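Long-range contacts in tannase (Fusobacterium nucleatum subsp. nucleatum ATCC 25586, PDB 6YQ4), which acts as a tannase that detoxifies gallotannins, probably by hydrolysing their galloyl ester bonds, and binds a magnesium ion: residues A31-I36 with N48-I53; P208-E213 with M421-Y426; N227-M232 with S251-N256. All coordinates share one frame; numbering follows the deposited sequence.

Contact 1: residues A31-I36 with N48-I53; sequences AYENII and NMNIYI
Asn34 meets the strand 48-53 with both its backbone and its side chain. Its backbone N gives a hydrogen bond of 2.7 Å to OD1 of Asn50, nearly in line with that amide C=O, while its ND2 reaches OD1 of Asn48 at 3.0 Å from well above the plane of the acceptor amide. The Asn34 and Asn48 side chains run alongside each other with their amide planes 72° apart. With CG between the backbone N and the carbonyl carbon (chi1 69°), the Asn48 amide lies beside Asn34; its ND2 bonds the backbone O of Lys44, and ND2 of Asn50 is likewise held, by the carbonyl of Asp88.

These bonds lie at a beta bulge in the hairpin of strands 26-36 and 48-54. Tyr32 pairs with Ile51 and Ile35 with Met49, both antiparallel hydrogen-bonded pairs, so the register slips by one residue between them. Asn34 adopts positive phi and psi there, a conformation asparagine tolerates better than most residues, and the Asn50 amide oxygen takes up the N-H that the slip has turned from the regular ladder. On one side of the bulge Tyr32 N meets Ile51 O at 2.8 Å; on the other, Met49 N meets Ile35 O, also at 2.8 Å.

The Tyr32 ring turns its edge to Ile51 O, CD2 lying 3.4 Å from it in the ring plane, and CE2 also touches Ile53 CD1. CD1 of Ile35 and CD1 of Ile51 meet at 4.3 Å on this apolar face, which Tyr145 of helix 134-148 helps to cover, and Ile51 also packs on Met153, a magnesium-binding residue. On the other face, CB of Ala31 lies at the edge of the Tyr52 ring, 3.8 Å from Tyr52 CE1.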
ATOM      1  N   ALA A  31       4.930 -27.061   1.846  1.00 51.11           N
ATOM      2  CA  ALA A  31       4.227 -26.143   0.965  1.00 48.44           C
ATOM      3  C   ALA A  31       2.830 -26.670   0.676  1.00 40.93           C
ATOM      4  O   ALA A  31       2.679 -27.815   0.236  1.00 40.54           O
ATOM      5  CB  ALA A  31       4.996 -25.953  -0.345  1.00 51.61           C
ATOM      6  N   TYR A  32       1.819 -25.831   0.922  1.00 32.96           N
ATOM      7  CA  TYR A  32       0.422 -26.099   0.563  1.00 37.91           C
ATOM      8  C   TYR A  32       0.029 -25.095  -0.524  1.00 36.85           C
ATOM      9  O   TYR A  32      -0.423 -23.989  -0.245  1.00 39.93           O
ATOM     10  CB  TYR A  32      -0.470 -25.993   1.776  1.00 42.55           C
ATOM     11  CG  TYR A  32      -0.008 -26.837   2.938  1.00 44.90           C
ATOM     12  CD1 TYR A  32      -0.638 -28.049   3.236  1.00 48.69           C
ATOM     13  CD2 TYR A  32       1.057 -26.427   3.747  1.00 32.61           C
ATOM     14  CE1 TYR A  32      -0.223 -28.832   4.317  1.00 36.92           C
ATOM     15  CE2 TYR A  32       1.489 -27.220   4.821  1.00 33.92           C
ATOM     16  CZ  TYR A  32       0.838 -28.409   5.100  1.00 36.00           C
ATOM     17  OH  TYR A  32       1.260 -29.182   6.164  1.00 53.66           O
ATOM     18  N   GLU A  33       0.198 -25.486  -1.778  1.00 40.66           N
ATOM     19  CA  GLU A  33       0.203 -24.512  -2.852  1.00 42.58           C
ATOM     20  C   GLU A  33      -1.159 -24.398  -3.524  1.00 39.06           C
ATOM     21  O   GLU A  33      -1.869 -25.393  -3.699  1.00 49.90           O
ATOM     22  CB  GLU A  33       1.288 -24.852  -3.869  1.00 48.17           C
ATOM     23  CG  GLU A  33       2.670 -24.431  -3.396  1.00 52.95           C
ATOM     24  CD  GLU A  33       3.771 -25.391  -3.821  1.00 64.74           C
ATOM     25  OE1 GLU A  33       3.486 -26.599  -4.021  1.00 62.87           O
ATOM     26  OE2 GLU A  33       4.929 -24.930  -3.933  1.00 72.06           O
ATOM     27  N   ASN A  34      -1.516 -23.157  -3.852  1.00 32.47           N
ATOM     28  CA  ASN A  34      -2.665 -22.775  -4.676  1.00 48.61           C
ATOM     29  C   ASN A  34      -3.974 -23.376  -4.169  1.00 45.28           C
ATOM     30  O   ASN A  34      -4.704 -24.053  -4.884  1.00 44.74           O
ATOM     31  CB  ASN A  34      -2.402 -23.105  -6.147  1.00 59.48           C
ATOM     32  CG  ASN A  34      -1.059 -22.557  -6.618  1.00 69.26           C
ATOM     33  OD1 ASN A  34      -0.071 -23.291  -6.725  1.00 73.45           O
ATOM     34  ND2 ASN A  34      -1.000 -21.236  -6.823  1.00 66.68           N
ATOM     35  N   ILE A  35      -4.265 -23.053  -2.917  1.00 44.18           N
ATOM     36  CA  ILE A  35      -5.535 -23.363  -2.272  1.00 37.60           C
ATOM     37  C   ILE A  35      -6.576 -22.324  -2.682  1.00 37.73           C
ATOM     38  O   ILE A  35      -6.382 -21.122  -2.475  1.00 31.81           O
ATOM     39  CB  ILE A  35      -5.367 -23.376  -0.749  1.00 33.20           C
ATOM     40  CG1 ILE A  35      -4.481 -24.546  -0.313  1.00 35.90           C
ATOM     41  CG2 ILE A  35      -6.734 -23.363  -0.078  1.00 41.12           C
ATOM     42  CD1 ILE A  35      -3.561 -24.216   0.816  1.00 38.38           C
ATOM     43  N   ILE A  36      -7.684 -22.779  -3.257  1.00 41.05           N
ATOM     44  CA  ILE A  36      -8.815 -21.880  -3.463  1.00 41.03           C
ATOM     45  C   ILE A  36      -9.407 -21.553  -2.096  1.00 37.76           C
ATOM     46  O   ILE A  36      -9.882 -22.445  -1.388  1.00 40.07           O
ATOM     47  CB  ILE A  36      -9.860 -22.511  -4.397  1.00 47.77           C
ATOM     48  CG1 ILE A  36      -9.191 -23.099  -5.651  1.00 50.20           C
ATOM     49  CG2 ILE A  36     -10.911 -21.480  -4.809  1.00 44.43           C
ATOM     50  CD1 ILE A  36      -8.591 -22.056  -6.565  1.00 49.36           C
ATOM     51  N   ASN A  48      -6.472 -17.699  -5.267  1.00 27.84           N
ATOM     52  CA  ASN A  48      -5.925 -18.819  -4.515  1.00 39.30           C
ATOM     53  C   ASN A  48      -4.772 -18.320  -3.647  1.00 39.31           C
ATOM     54  O   ASN A  48      -4.281 -17.201  -3.820  1.00 39.49           O
ATOM     55  CB  ASN A  48      -5.464 -19.943  -5.433  1.00 29.23           C
ATOM     56  CG  ASN A  48      -4.248 -19.562  -6.237  1.00 45.62           C
ATOM     57  OD1 ASN A  48      -3.131 -19.497  -5.710  1.00 43.52           O
ATOM     58  ND2 ASN A  48      -4.449 -19.316  -7.530  1.00 45.96           N
ATOM     59  N   MET A  49      -4.323 -19.173  -2.721  1.00 37.15           N
ATOM     60  CA  MET A  49      -3.333 -18.793  -1.722  1.00 29.69           C
ATOM     61  C   MET A  49      -2.347 -19.928  -1.452  1.00 32.38           C
ATOM     62  O   MET A  49      -2.734 -21.097  -1.379  1.00 37.56           O
ATOM     63  CB  MET A  49      -4.028 -18.386  -0.430  1.00 32.70           C
ATOM     64  CG  MET A  49      -3.125 -18.234   0.757  1.00 39.86           C
ATOM     65  SD  MET A  49      -4.052 -17.557   2.165  1.00 47.81           S
ATOM     66  CE  MET A  49      -5.460 -18.671   2.221  1.00 42.45           C
ATOM     67  N   ASN A  50      -1.074 -19.566  -1.284  1.00 30.86           N
ATOM     68  CA  ASN A  50      -0.010 -20.492  -0.914  1.00 29.88           C
ATOM     69  C   ASN A  50       0.283 -20.356   0.571  1.00 28.68           C
ATOM     70  O   ASN A  50       0.479 -19.239   1.067  1.00 30.21           O
ATOM     71  CB  ASN A  50       1.278 -20.206  -1.684  1.00 27.29           C
ATOM     72  CG  ASN A  50       1.145 -20.459  -3.154  1.00 34.33           C
ATOM     73  OD1 ASN A  50       0.357 -21.295  -3.577  1.00 33.96           O
ATOM     74  ND2 ASN A  50       1.927 -19.739  -3.950  1.00 28.38           N
ATOM     75  N   ILE A  51       0.356 -21.486   1.265  1.00 32.09           N
ATOM     76  CA  ILE A  51       0.661 -21.520   2.690  1.00 35.91           C
ATOM     77  C   ILE A  51       1.938 -22.325   2.895  1.00 37.76           C
ATOM     78  O   ILE A  51       2.039 -23.465   2.430  1.00 33.72           O
ATOM     79  CB  ILE A  51      -0.498 -22.117   3.499  1.00 34.68           C
ATOM     80  CG1 ILE A  51      -1.726 -21.213   3.406  1.00 32.49           C
ATOM     81  CG2 ILE A  51      -0.074 -22.337   4.943  1.00 29.92           C
ATOM     82  CD1 ILE A  51      -2.893 -21.743   4.217  1.00 34.46           C
ATOM     83  N   TYR A  52       2.910 -21.727   3.576  1.00 28.67           N
ATOM     84  CA  TYR A  52       4.187 -22.361   3.873  1.00 34.74           C
ATOM     85  C   TYR A  52       4.365 -22.468   5.382  1.00 36.31           C
ATOM     86  O   TYR A  52       4.203 -21.477   6.106  1.00 38.36           O
ATOM     87  CB  TYR A  52       5.331 -21.567   3.265  1.00 35.32           C
ATOM     88  CG  TYR A  52       5.159 -21.346   1.788  1.00 36.95           C
ATOM     89  CD1 TYR A  52       5.319 -22.396   0.888  1.00 39.79           C
ATOM     90  CD2 TYR A  52       4.813 -20.096   1.287  1.00 32.61           C
ATOM     91  CE1 TYR A  52       5.168 -22.201  -0.465  1.00 35.13           C
ATOM     92  CE2 TYR A  52       4.662 -19.895  -0.063  1.00 36.76           C
ATOM     93  CZ  TYR A  52       4.846 -20.950  -0.934  1.00 35.89           C
ATOM     94  OH  TYR A  52       4.687 -20.748  -2.279  1.00 36.64           O
ATOM     95  N   ILE A  53       4.689 -23.665   5.855  1.00 34.67           N
ATOM     96  CA  ILE A  53       4.851 -23.886   7.289  1.00 37.41           C
ATOM     97  C   ILE A  53       6.218 -24.509   7.561  1.00 38.92           C
ATOM     98  O   ILE A  53       6.586 -25.500   6.906  1.00 38.66           O
ATOM     99  CB  ILE A  53       3.725 -24.775   7.829  1.00 38.88           C
ATOM    100  CG1 ILE A  53       2.372 -24.241   7.365  1.00 34.39           C
ATOM    101  CG2 ILE A  53       3.820 -24.911   9.363  1.00 37.97           C
ATOM    102  CD1 ILE A  53       1.204 -24.928   8.045  1.00 39.46           C
TER

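Contact 2: residues P208-E213 with M421-Y426; sequences PITNLE and MNPMYY
OE2 of Glu213 is gripped by two donors from the segment 421-426. Tyr425 OH gives it a short hydrogen bond of 2.6 Å, directed at the anti lone pair, and Asn422 ND2 gives a second of 3.0 Å from above the carboxylate plane. Carboxylate and phenol ring come from opposite directions and are nearly coplanar, 15° apart, and the oxygen sits at the ring edge, close to CE2 as well as to the hydroxyl. The Asn422 amide instead stands almost perpendicular to the carboxylate. Two neutral donors on one oxygen would probably favour the charged form of the acid.

Asn422 ND2 also bonds OD1 of Asn211, at 3.3 Å and well out of the acceptor plane, and this same OD1 takes a bond from Asn214. OD1 of Asn422 accepts from Met424 N at 3.1 Å, closing an Asx turn at the start of the 3-10 segment 423-425. With CG anti to the backbone N (chi1 -171°), the amide can thus brace its own turn and still project its NH2 across the contact. Asparagine suits the place because it is donor and acceptor at once, and the proline after it is well accommodated at the opening of a 3-10 turn, whose own bonds do not need the first N-H.

In the alpha/beta-hydrolase fold the segment 208-213 leads from strand 202-206 into helix 212-223, and 421-426 follows helix 415-420 on the way to the neighbouring strand 435-439. At the apolar part of the contact, the methyl CG2 of Thr210 lies 3.4 Å from CD of Pro423, whose ring also rests on Leu174 and Ala177 of helix 167-177. CG of Met424 packs 3.6 Å from ND2 of Asn211, a nitrogen that bonds Tyr275.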
ATOM      1  N   PRO A 208       2.314   3.258   0.551  1.00 24.93           N
ATOM      2  CA  PRO A 208       0.935   2.962   0.142  1.00 16.40           C
ATOM      3  C   PRO A 208       0.404   4.030  -0.802  1.00 22.25           C
ATOM      4  O   PRO A 208       0.543   5.225  -0.552  1.00 24.33           O
ATOM      5  CB  PRO A 208       0.150   2.960   1.464  1.00 20.44           C
ATOM      6  CG  PRO A 208       0.996   3.736   2.440  1.00 21.07           C
ATOM      7  CD  PRO A 208       2.430   3.528   1.999  1.00 24.35           C
ATOM      8  N   ILE A 209      -0.218   3.589  -1.890  1.00 18.83           N
ATOM      9  CA  ILE A 209      -0.910   4.503  -2.793  1.00 20.91           C
ATOM     10  C   ILE A 209      -2.382   4.493  -2.402  1.00 25.53           C
ATOM     11  O   ILE A 209      -3.178   3.786  -3.035  1.00 30.86           O
ATOM     12  CB  ILE A 209      -0.714   4.104  -4.280  1.00 23.07           C
ATOM     13  CG1 ILE A 209       0.767   3.934  -4.639  1.00 21.44           C
ATOM     14  CG2 ILE A 209      -1.374   5.085  -5.251  1.00 25.09           C
ATOM     15  CD1 ILE A 209       1.614   5.134  -4.394  1.00 20.16           C
ATOM     16  N   THR A 210      -2.749   5.244  -1.345  1.00 21.00           N
ATOM     17  CA  THR A 210      -4.128   5.365  -0.831  1.00 21.72           C
ATOM     18  C   THR A 210      -4.654   6.788  -0.889  1.00 22.79           C
ATOM     19  O   THR A 210      -4.012   7.700  -1.427  1.00 21.23           O
ATOM     20  CB  THR A 210      -4.304   4.971   0.642  1.00 22.19           C
ATOM     21  OG1 THR A 210      -3.158   5.353   1.434  1.00 24.67           O
ATOM     22  CG2 THR A 210      -4.719   3.561   0.817  1.00 23.39           C
ATOM     23  N   ASN A 211      -5.811   6.973  -0.230  1.00 17.82           N
ATOM     24  CA  ASN A 211      -6.504   8.258  -0.193  1.00 20.49           C
ATOM     25  C   ASN A 211      -6.646   8.840  -1.601  1.00 20.07           C
ATOM     26  O   ASN A 211      -6.428  10.041  -1.817  1.00 18.44           O
ATOM     27  CB  ASN A 211      -5.764   9.216   0.717  1.00 18.27           C
ATOM     28  CG  ASN A 211      -6.665  10.221   1.378  1.00 21.73           C
ATOM     29  OD1 ASN A 211      -7.812  10.398   0.974  1.00 18.97           O
ATOM     30  ND2 ASN A 211      -6.149  10.875   2.446  1.00 23.76           N
ATOM     31  N   LEU A 212      -7.024   7.976  -2.563  1.00 24.02           N
ATOM     32  CA  LEU A 212      -6.858   8.303  -3.985  1.00 18.62           C
ATOM     33  C   LEU A 212      -7.571   9.596  -4.366  1.00 20.80           C
ATOM     34  O   LEU A 212      -6.995  10.459  -5.038  1.00 28.94           O
ATOM     35  CB  LEU A 212      -7.350   7.147  -4.857  1.00 22.33           C
ATOM     36  CG  LEU A 212      -6.418   5.960  -4.686  1.00 22.19           C
ATOM     37  CD1 LEU A 212      -6.909   4.774  -5.469  1.00 26.27           C
ATOM     38  CD2 LEU A 212      -5.025   6.375  -5.084  1.00 17.71           C
ATOM     39  N   GLU A 213      -8.817   9.763  -3.931  1.00 28.44           N
ATOM     40  CA  GLU A 213      -9.552  10.974  -4.273  1.00 23.25           C
ATOM     41  C   GLU A 213      -8.948  12.243  -3.662  1.00 29.06           C
ATOM     42  O   GLU A 213      -9.267  13.339  -4.139  1.00 21.52           O
ATOM     43  CB  GLU A 213     -11.028  10.825  -3.851  1.00 26.36           C
ATOM     44  CG  GLU A 213     -11.288  10.741  -2.346  1.00 21.26           C
ATOM     45  CD  GLU A 213     -11.203   9.323  -1.827  1.00 33.82           C
ATOM     46  OE1 GLU A 213     -10.479   8.531  -2.474  1.00 22.19           O
ATOM     47  OE2 GLU A 213     -11.825   9.001  -0.771  1.00 29.22           O
ATOM     48  N   MET A 421     -12.325   1.748  -0.745  1.00 21.73           N
ATOM     49  CA  MET A 421     -10.910   1.647  -1.077  1.00 25.24           C
ATOM     50  C   MET A 421     -10.048   2.545  -0.213  1.00 27.71           C
ATOM     51  O   MET A 421      -8.824   2.525  -0.377  1.00 22.56           O
ATOM     52  CB  MET A 421     -10.647   1.985  -2.559  1.00 27.90           C
ATOM     53  CG  MET A 421     -11.324   1.075  -3.563  1.00 26.88           C
ATOM     54  SD  MET A 421     -10.897  -0.648  -3.283  1.00 32.17           S
ATOM     55  CE  MET A 421      -9.075  -0.618  -3.205  1.00 20.47           C
ATOM     56  N   ASN A 422     -10.649   3.334   0.682  1.00 27.92           N
ATOM     57  CA  ASN A 422      -9.911   4.367   1.412  1.00 24.76           C
ATOM     58  C   ASN A 422      -9.876   4.121   2.917  1.00 24.17           C
ATOM     59  O   ASN A 422     -10.899   4.313   3.598  1.00 27.06           O
ATOM     60  CB  ASN A 422     -10.504   5.742   1.132  1.00 22.89           C
ATOM     61  CG  ASN A 422      -9.639   6.859   1.696  1.00 27.68           C
ATOM     62  OD1 ASN A 422      -8.585   6.600   2.285  1.00 26.77           O
ATOM     63  ND2 ASN A 422     -10.066   8.098   1.507  1.00 28.89           N
ATOM     64  N   PRO A 423      -8.735   3.723   3.482  1.00 28.86           N
ATOM     65  CA  PRO A 423      -8.671   3.482   4.933  1.00 24.31           C
ATOM     66  C   PRO A 423      -9.097   4.678   5.777  1.00 21.21           C
ATOM     67  O   PRO A 423      -9.540   4.475   6.916  1.00 26.92           O
ATOM     68  CB  PRO A 423      -7.191   3.153   5.178  1.00 27.88           C
ATOM     69  CG  PRO A 423      -6.627   2.833   3.947  1.00 17.30           C
ATOM     70  CD  PRO A 423      -7.442   3.481   2.837  1.00 34.22           C
ATOM     71  N   MET A 424      -9.004   5.901   5.246  1.00 20.33           N
ATOM     72  CA  MET A 424      -9.367   7.090   6.025  1.00 32.13           C
ATOM     73  C   MET A 424     -10.787   7.015   6.581  1.00 34.66           C
ATOM     74  O   MET A 424     -11.030   7.428   7.720  1.00 34.52           O
ATOM     75  CB  MET A 424      -9.205   8.347   5.183  1.00 19.84           C
ATOM     76  CG  MET A 424      -7.772   8.616   4.780  1.00 28.79           C
ATOM     77  SD  MET A 424      -6.665   8.783   6.193  1.00 32.90           S
ATOM     78  CE  MET A 424      -7.253  10.344   6.806  1.00 33.91           C
ATOM     79  N   TYR A 425     -11.742   6.502   5.808  1.00 30.96           N
ATOM     80  CA  TYR A 425     -13.114   6.484   6.308  1.00 30.81           C
ATOM     81  C   TYR A 425     -13.364   5.378   7.324  1.00 25.71           C
ATOM     82  O   TYR A 425     -14.489   5.256   7.811  1.00 27.83           O
ATOM     83  CB  TYR A 425     -14.118   6.341   5.158  1.00 34.66           C
ATOM     84  CG  TYR A 425     -13.942   7.344   4.058  1.00 33.59           C
ATOM     85  CD1 TYR A 425     -14.283   8.677   4.243  1.00 35.65           C
ATOM     86  CD2 TYR A 425     -13.419   6.961   2.828  1.00 35.24           C
ATOM     87  CE1 TYR A 425     -14.118   9.609   3.223  1.00 40.04           C
ATOM     88  CE2 TYR A 425     -13.239   7.877   1.809  1.00 34.15           C
ATOM     89  CZ  TYR A 425     -13.590   9.198   2.013  1.00 37.78           C
ATOM     90  OH  TYR A 425     -13.411  10.101   0.996  1.00 36.17           O
ATOM     91  N   TYR A 426     -12.366   4.565   7.647  1.00 27.01           N
ATOM     92  CA  TYR A 426     -12.579   3.433   8.537  1.00 31.38           C
ATOM     93  C   TYR A 426     -11.765   3.496   9.824  1.00 30.77           C
ATOM     94  O   TYR A 426     -12.047   2.733  10.747  1.00 36.60           O
ATOM     95  CB  TYR A 426     -12.264   2.109   7.806  1.00 31.79           C
ATOM     96  CG  TYR A 426     -13.195   1.785   6.642  1.00 31.25           C
ATOM     97  CD1 TYR A 426     -14.404   1.118   6.845  1.00 22.81           C
ATOM     98  CD2 TYR A 426     -12.863   2.152   5.344  1.00 29.80           C
ATOM     99  CE1 TYR A 426     -15.248   0.819   5.790  1.00 23.92           C
ATOM    100  CE2 TYR A 426     -13.705   1.865   4.286  1.00 36.37           C
ATOM    101  CZ  TYR A 426     -14.892   1.207   4.509  1.00 37.07           C
ATOM    102  OH  TYR A 426     -15.692   0.929   3.431  1.00 43.40           O
TER

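Contact 3: residues N227-M232 with S251-N256; sequences NSYSRM and STVQGN
The Tyr229 ring lies with one face over the backbone of Gly255. CA of Gly255 is 4.1 Å from the ring centroid and 27° off its normal, a CH-pi contact, while Gly255 N stands over the same face nearer the rim. The ring leans across the opposite strand because CG lies between its own backbone N and carbonyl carbon (chi1 57°). Glycine suits the facing position: it is the hydrogen-bonded partner of Tyr229 and, having no side chain, lets the ring lie directly against its backbone. Farther along, CE2 of the ring comes within 4.4 Å of Val253 CG2.

On this same side Arg231 and Val253 run alongside each other, pointing the same way, and Arg231 CG touches Val253 CG1 at 3.7 Å. The aliphatic part of the long arginine thus packs alongside the branched valine, while its extended chain carries NH1 on to Ser352 OG and the carbonyl of Met350. On the other face, CB of Ser230 meets CB of Gln254 at 3.9 Å; this side carries small and polar residues, and the Ser230 side chain also touches Asp348.

Arg231 O accepts two hydrogen bonds. Val253 N approaches almost straight down the carbonyl axis at 3.0 Å, whereas Thr252 OG1 comes from high above the carbonyl plane, also at 3.0 Å. At the Tyr229 pair the bonds are uneven: Tyr229 N to Gly255 O is sound, but the return bond from Gly255 N is long and weak. Strands 228-232 and 252-256 run at 173° to each other in unbroken register, forming a two-stranded antiparallel ribbon at the surface, separate from the main sheet of the hydrolase fold.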
ATOM      1  N   ASN A 227       7.915  22.362 -12.791  1.00 30.75           N
ATOM      2  CA  ASN A 227       7.231  22.334 -14.078  1.00 41.48           C
ATOM      3  C   ASN A 227       7.937  21.485 -15.130  1.00 39.46           C
ATOM      4  O   ASN A 227       7.494  21.453 -16.283  1.00 44.96           O
ATOM      5  CB  ASN A 227       7.043  23.760 -14.597  1.00 38.04           C
ATOM      6  CG  ASN A 227       6.081  24.556 -13.736  1.00 44.26           C
ATOM      7  OD1 ASN A 227       5.172  23.991 -13.116  1.00 43.99           O
ATOM      8  ND2 ASN A 227       6.276  25.863 -13.687  1.00 34.30           N
ATOM      9  N   SER A 228       9.004  20.792 -14.768  1.00 37.03           N
ATOM     10  CA  SER A 228       9.642  19.823 -15.650  1.00 43.45           C
ATOM     11  C   SER A 228       9.618  18.467 -14.957  1.00 41.17           C
ATOM     12  O   SER A 228       9.972  18.373 -13.777  1.00 43.62           O
ATOM     13  CB  SER A 228      11.073  20.244 -15.970  1.00 47.44           C
ATOM     14  OG  SER A 228      11.919  19.923 -14.883  1.00 52.69           O
ATOM     15  N   TYR A 229       9.174  17.433 -15.668  1.00 29.27           N
ATOM     16  CA  TYR A 229       8.979  16.111 -15.085  1.00 29.17           C
ATOM     17  C   TYR A 229       9.927  15.091 -15.708  1.00 35.60           C
ATOM     18  O   TYR A 229      10.568  15.341 -16.737  1.00 35.68           O
ATOM     19  CB  TYR A 229       7.524  15.638 -15.253  1.00 33.54           C
ATOM     20  CG  TYR A 229       7.055  15.598 -16.711  1.00 41.27           C
ATOM     21  CD1 TYR A 229       6.521  16.723 -17.321  1.00 43.19           C
ATOM     22  CD2 TYR A 229       7.161  14.435 -17.470  1.00 39.33           C
ATOM     23  CE1 TYR A 229       6.109  16.695 -18.643  1.00 47.01           C
ATOM     24  CE2 TYR A 229       6.748  14.394 -18.782  1.00 45.38           C
ATOM     25  CZ  TYR A 229       6.223  15.526 -19.366  1.00 48.87           C
ATOM     26  OH  TYR A 229       5.819  15.487 -20.677  1.00 51.43           O
ATOM     27  N   SER A 230      10.014  13.930 -15.052  1.00 26.93           N
ATOM     28  CA  SER A 230      10.598  12.722 -15.629  1.00 34.64           C
ATOM     29  C   SER A 230      10.144  11.524 -14.811  1.00 31.03           C
ATOM     30  O   SER A 230      10.142  11.567 -13.582  1.00 44.69           O
ATOM     31  CB  SER A 230      12.126  12.763 -15.700  1.00 39.29           C
ATOM     32  OG  SER A 230      12.690  13.103 -14.458  1.00 47.40           O
ATOM     33  N   ARG A 231       9.771  10.461 -15.511  1.00 27.56           N
ATOM     34  CA  ARG A 231       9.102   9.315 -14.915  1.00 24.27           C
ATOM     35  C   ARG A 231       9.254   8.138 -15.860  1.00 36.00           C
ATOM     36  O   ARG A 231       9.493   8.301 -17.063  1.00 37.95           O
ATOM     37  CB  ARG A 231       7.612   9.595 -14.672  1.00 25.31           C
ATOM     38  CG  ARG A 231       6.818   9.928 -15.984  1.00 27.84           C
ATOM     39  CD  ARG A 231       5.321  10.140 -15.691  1.00 23.98           C
ATOM     40  NE  ARG A 231       4.597  10.764 -16.799  1.00 41.58           N
ATOM     41  CZ  ARG A 231       4.359  12.069 -16.927  1.00 43.00           C
ATOM     42  NH1 ARG A 231       4.798  12.922 -16.018  1.00 42.19           N
ATOM     43  NH2 ARG A 231       3.691  12.528 -17.982  1.00 39.98           N
ATOM     44  N   MET A 232       9.094   6.946 -15.314  1.00 39.70           N
ATOM     45  CA  MET A 232       8.986   5.793 -16.182  1.00 49.58           C
ATOM     46  C   MET A 232       7.582   5.766 -16.759  1.00 41.60           C
ATOM     47  O   MET A 232       6.619   6.173 -16.105  1.00 44.32           O
ATOM     48  CB  MET A 232       9.329   4.508 -15.429  1.00 63.04           C
ATOM     49  CG  MET A 232      10.841   4.386 -15.239  1.00 75.50           C
ATOM     50  SD  MET A 232      11.448   3.353 -13.891  1.00 86.54           S
ATOM     51  CE  MET A 232      13.171   3.172 -14.395  1.00 86.51           C
ATOM     52  N   SER A 251      11.789   2.330 -20.116  1.00 83.42           N
ATOM     53  CA  SER A 251      11.997   3.572 -20.835  1.00 77.05           C
ATOM     54  C   SER A 251      11.363   4.730 -20.067  1.00 74.01           C
ATOM     55  O   SER A 251      10.438   4.555 -19.265  1.00 63.64           O
ATOM     56  CB  SER A 251      11.426   3.476 -22.249  1.00 74.36           C
ATOM     57  OG  SER A 251      10.076   3.048 -22.224  1.00 74.56           O
ATOM     58  N   THR A 252      11.879   5.930 -20.318  1.00 70.32           N
ATOM     59  CA  THR A 252      11.573   7.089 -19.496  1.00 61.22           C
ATOM     60  C   THR A 252      11.080   8.233 -20.374  1.00 57.69           C
ATOM     61  O   THR A 252      11.576   8.436 -21.483  1.00 57.59           O
ATOM     62  CB  THR A 252      12.817   7.497 -18.666  1.00 62.55           C
ATOM     63  OG1 THR A 252      12.443   8.391 -17.615  1.00 66.12           O
ATOM     64  CG2 THR A 252      13.880   8.145 -19.533  1.00 68.83           C
ATOM     65  N   VAL A 253      10.080   8.963 -19.889  1.00 56.97           N
ATOM     66  CA  VAL A 253       9.552  10.126 -20.590  1.00 54.46           C
ATOM     67  C   VAL A 253       9.833  11.370 -19.753  1.00 50.60           C
ATOM     68  O   VAL A 253       9.803  11.324 -18.517  1.00 51.33           O
ATOM     69  CB  VAL A 253       8.044   9.968 -20.898  1.00 50.53           C
ATOM     70  CG1 VAL A 253       7.259   9.708 -19.655  1.00 30.22           C
ATOM     71  CG2 VAL A 253       7.493  11.188 -21.646  1.00 59.15           C
ATOM     72  N   GLN A 254      10.144  12.474 -20.433  1.00 41.82           N
ATOM     73  CA  GLN A 254      10.444  13.726 -19.761  1.00 38.09           C
ATOM     74  C   GLN A 254      10.029  14.885 -20.650  1.00 46.43           C
ATOM     75  O   GLN A 254      10.009  14.780 -21.881  1.00 51.83           O
ATOM     76  CB  GLN A 254      11.927  13.850 -19.403  1.00 40.58           C
ATOM     77  CG  GLN A 254      12.882  13.436 -20.511  1.00 53.38           C
ATOM     78  CD  GLN A 254      12.995  11.930 -20.656  1.00 56.70           C
ATOM     79  OE1 GLN A 254      13.023  11.208 -19.666  1.00 59.30           O
ATOM     80  NE2 GLN A 254      13.053  11.452 -21.892  1.00 60.12           N
ATOM     81  N   GLY A 255       9.713  15.995 -20.004  1.00 43.86           N
ATOM     82  CA  GLY A 255       9.291  17.179 -20.713  1.00 48.64           C
ATOM     83  C   GLY A 255       8.943  18.264 -19.720  1.00 42.23           C
ATOM     84  O   GLY A 255       9.324  18.193 -18.555  1.00 40.32           O
ATOM     85  N   ASN A 256       8.199  19.259 -20.196  1.00 43.59           N
ATOM     86  CA  ASN A 256       7.782  20.410 -19.410  1.00 34.63           C
ATOM     87  C   ASN A 256       6.262  20.515 -19.396  1.00 32.29           C
ATOM     88  O   ASN A 256       5.612  20.371 -20.434  1.00 41.13           O
ATOM     89  CB  ASN A 256       8.388  21.695 -19.979  1.00 33.68           C
ATOM     90  CG  ASN A 256       9.902  21.687 -19.943  1.00 43.95           C
ATOM     91  OD1 ASN A 256      10.561  21.778 -20.976  1.00 51.29           O
ATOM     92  ND2 ASN A 256      10.463  21.586 -18.744  1.00 43.74           N
TER

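Contacts 1 and 2 are largely buried, whereas contact 3 lies on the surface. Contacts 1 and 3 are both antiparallel strand pairs, but 31-36 with 48-53 belongs to the large mixed sheet, has a bulge and lies near the magnesium site, while 227-232 with 251-256 is a small regular ribbon apart from it. Contact 2 joins loops and short helical turns by side-chain bonds rather than a backbone ladder, bringing together parts of the chain some 200 residues apart. Helix 212-223, which begins in contact 2, is followed, after a short loop, by the first strand of contact 3; their centres are 27 Å apart. Contact 1 shares no element with either.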